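Local coordinates for protein Agap007691-pb (Anopheles gambiae, PDB 5C98) that is of uncertain function but belongs to the serpin family, whose members typically inhibit serine proteases, at residues Ser238-Leu243 with Met355-Arg360. Residues are numbered along the deposited sequence; the frame is centred on the assembly and turned at random.
Sequences SMLVLL and MFLIRR
Residues Ser238-Leu243 and Met355-Arg360 are neighbouring antiparallel strands. The axes of these short segments run at 156° and are 4.5 Å apart at closest. Ser238 with Arg359, Leu240 with Leu357 and Leu242 with Met355 are hydrogen-bonded pairs. Each pair makes two N-H...O bonds, six in all. The Leu240 N to Leu357 O bond is 2.8 Å. Met239 with Ile358 and Val241 with Phe356 are the non-hydrogen-bonded pairs between them.

Met239, Val241, Phe356 and Ile358 point to one face of the sheet. Met239 CG stands anti to the backbone N (chi1 178°) and meets Ile358 CD1 at 3.6 Å. Met239 SD lies obliquely beside the Phe356 ring, 5.3 Å from its centroid, in a Met-aromatic contact. Leu327 of strand 320-328 also packs on Met239, Phe356 and Ile358.

The opposite face carries Ser238, Leu240, Leu242, Met355, Leu357 and Arg359. Leu242 CD1 lies alongside Met355 SD and reaches Leu357 CD1 at 4.0 Å. In one of its two conformers, Leu240 puts CD2 over one guanidinium face of Arg359. The bend of Arg359 at chi3 (-60°) brings NE within 2.8 Å of a water in the guanidinium plane. Arg359 NH2 forms salt bridges with Asp228 and Asp266, and Asp228 also hydrogen-bonds Ser238 OG.

These are adjacent central strands of serpin sheet B, flanked by 224-230 and 366-372; Leu327 reaches them from sheet A. One face is apolar; the other combines leucine packing with a buried arginine. The two aspartates probably offset its charge, while the water links NE, weakly on the backbone side, to Ser238 O.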
loop_
_atom_site.group_PDB
_atom_site.type_symbol
_atom_site.label_atom_id
_atom_site.label_comp_id
_atom_site.label_asym_id
_atom_site.label_seq_id
_atom_site.Cartn_x
_atom_site.Cartn_y
_atom_site.Cartn_z
ATOM N N SER A 238 6.222 -11.988 3.258
ATOM C CA SER A 238 7.658 -11.860 3.038
ATOM C C SER A 238 7.918 -10.597 2.254
ATOM O O SER A 238 7.052 -10.147 1.522
ATOM C CB SER A 238 8.175 -13.089 2.289
ATOM O OG SER A 238 9.597 -13.115 2.303
ATOM N N MET A 239 9.111 -10.031 2.417
ATOM C CA MET A 239 9.479 -8.772 1.787
ATOM C C MET A 239 10.559 -9.045 0.751
ATOM O O MET A 239 11.694 -9.363 1.107
ATOM C CB MET A 239 10.004 -7.786 2.825
ATOM C CG MET A 239 10.440 -6.465 2.231
ATOM S SD MET A 239 10.971 -5.217 3.411
ATOM C CE MET A 239 12.439 -5.977 4.093
ATOM N N LEU A 240 10.212 -8.876 -0.512
ATOM C CA LEU A 240 11.192 -8.969 -1.577
ATOM C C LEU A 240 11.888 -7.625 -1.701
ATOM O O LEU A 240 11.239 -6.583 -1.804
ATOM C CB LEU A 240 10.477 -9.345 -2.872
ATOM C CG LEU A 240 11.297 -9.880 -4.041
ATOM C CD1 LEU A 240 11.887 -11.228 -3.736
ATOM C CD2 LEU A 240 10.434 -9.934 -5.289
ATOM N N VAL A 241 13.217 -7.650 -1.674
ATOM C CA VAL A 241 14.016 -6.438 -1.768
ATOM C C VAL A 241 14.798 -6.510 -3.062
ATOM O O VAL A 241 15.516 -7.491 -3.305
ATOM C CB VAL A 241 14.967 -6.253 -0.584
ATOM C CG1 VAL A 241 15.711 -4.935 -0.702
ATOM C CG2 VAL A 241 14.204 -6.307 0.730
ATOM N N LEU A 242 14.652 -5.491 -3.887
ATOM C CA LEU A 242 15.334 -5.393 -5.180
ATOM C C LEU A 242 16.366 -4.281 -5.073
ATOM O O LEU A 242 16.011 -3.101 -4.920
ATOM C CB LEU A 242 14.347 -5.094 -6.302
ATOM C CG LEU A 242 13.100 -5.964 -6.387
ATOM C CD1 LEU A 242 12.300 -5.613 -7.645
ATOM C CD2 LEU A 242 13.441 -7.425 -6.357
ATOM N N LEU A 243 17.638 -4.653 -5.169
ATOM C CA LEU A 243 18.748 -3.722 -5.020
ATOM C C LEU A 243 19.439 -3.577 -6.365
ATOM O O LEU A 243 20.083 -4.529 -6.835
ATOM C CB LEU A 243 19.719 -4.276 -3.976
ATOM C CG LEU A 243 20.986 -3.480 -3.728
ATOM C CD1 LEU A 243 20.696 -2.136 -3.092
ATOM C CD2 LEU A 243 21.945 -4.277 -2.826
ATOM N N MET A 355 13.917 -0.982 -3.923
ATOM C CA MET A 355 12.480 -1.196 -3.974
ATOM C C MET A 355 12.141 -2.417 -3.122
ATOM O O MET A 355 12.934 -3.363 -3.011
ATOM C CB MET A 355 12.039 -1.438 -5.433
ATOM C CG MET A 355 10.581 -1.819 -5.635
ATOM S SD MET A 355 10.314 -1.963 -7.435
ATOM C CE MET A 355 8.577 -2.396 -7.435
ATOM N N PHE A 356 10.952 -2.400 -2.520
ATOM C CA PHE A 356 10.483 -3.543 -1.758
ATOM C C PHE A 356 9.057 -3.895 -2.155
ATOM O O PHE A 356 8.273 -3.040 -2.568
ATOM C CB PHE A 356 10.594 -3.297 -0.237
ATOM C CG PHE A 356 9.798 -2.140 0.259
ATOM C CD1 PHE A 356 8.457 -2.267 0.550
ATOM C CD2 PHE A 356 10.415 -0.914 0.461
ATOM C CE1 PHE A 356 7.724 -1.157 1.015
ATOM C CE2 PHE A 356 9.700 0.174 0.933
ATOM C CZ PHE A 356 8.365 0.059 1.201
ATOM N N LEU A 357 8.724 -5.175 -2.036
ATOM C CA LEU A 357 7.382 -5.692 -2.305
ATOM C C LEU A 357 7.004 -6.612 -1.161
ATOM O O LEU A 357 7.726 -7.576 -0.879
ATOM C CB LEU A 357 7.312 -6.472 -3.624
ATOM C CG LEU A 357 7.738 -5.668 -4.845
ATOM C CD1 LEU A 357 9.244 -5.839 -5.096
ATOM C CD2 LEU A 357 6.970 -6.116 -6.024
ATOM N N ILE A 358 5.892 -6.318 -0.491
ATOM C CA ILE A 358 5.388 -7.180 0.564
ATOM C C ILE A 358 4.392 -8.128 -0.071
ATOM O O ILE A 358 3.393 -7.684 -0.657
ATOM C CB ILE A 358 4.694 -6.368 1.673
ATOM C CG1 ILE A 358 5.607 -5.239 2.157
ATOM C CG2 ILE A 358 4.207 -7.283 2.805
ATOM C CD1 ILE A 358 6.926 -5.738 2.784
ATOM N N ARG A 359 4.661 -9.430 0.039
ATOM C CA ARG A 359 3.884 -10.440 -0.656
ATOM C C ARG A 359 3.360 -11.491 0.310
ATOM O O ARG A 359 3.960 -11.768 1.351
ATOM C CB ARG A 359 4.681 -11.136 -1.761
ATOM C CG ARG A 359 5.307 -10.205 -2.764
ATOM C CD ARG A 359 5.927 -10.929 -3.959
ATOM N NE ARG A 359 6.982 -11.852 -3.570
ATOM C CZ ARG A 359 7.460 -12.819 -4.357
ATOM N NH1 ARG A 359 6.941 -13.009 -5.569
ATOM N NH2 ARG A 359 8.442 -13.609 -3.930
ATOM N N ARG A 360 2.189 -12.026 0.000
ATOM C CA ARG A 360 1.692 -13.224 0.657
ATOM C C ARG A 360 2.479 -14.400 0.082
ATOM O O ARG A 360 2.523 -14.575 -1.142
ATOM C CB ARG A 360 0.185 -13.337 0.396
ATOM C CG ARG A 360 -0.505 -14.471 1.119
ATOM C CD ARG A 360 -1.958 -14.618 0.693
ATOM N NE ARG A 360 -2.572 -15.699 1.464
ATOM C CZ ARG A 360 -3.612 -16.429 1.072
ATOM N NH1 ARG A 360 -4.190 -16.213 -0.102
ATOM N NH2 ARG A 360 -4.075 -17.385 1.867
HETATM O O HOH W 1 8.003 -11.579 -0.963
#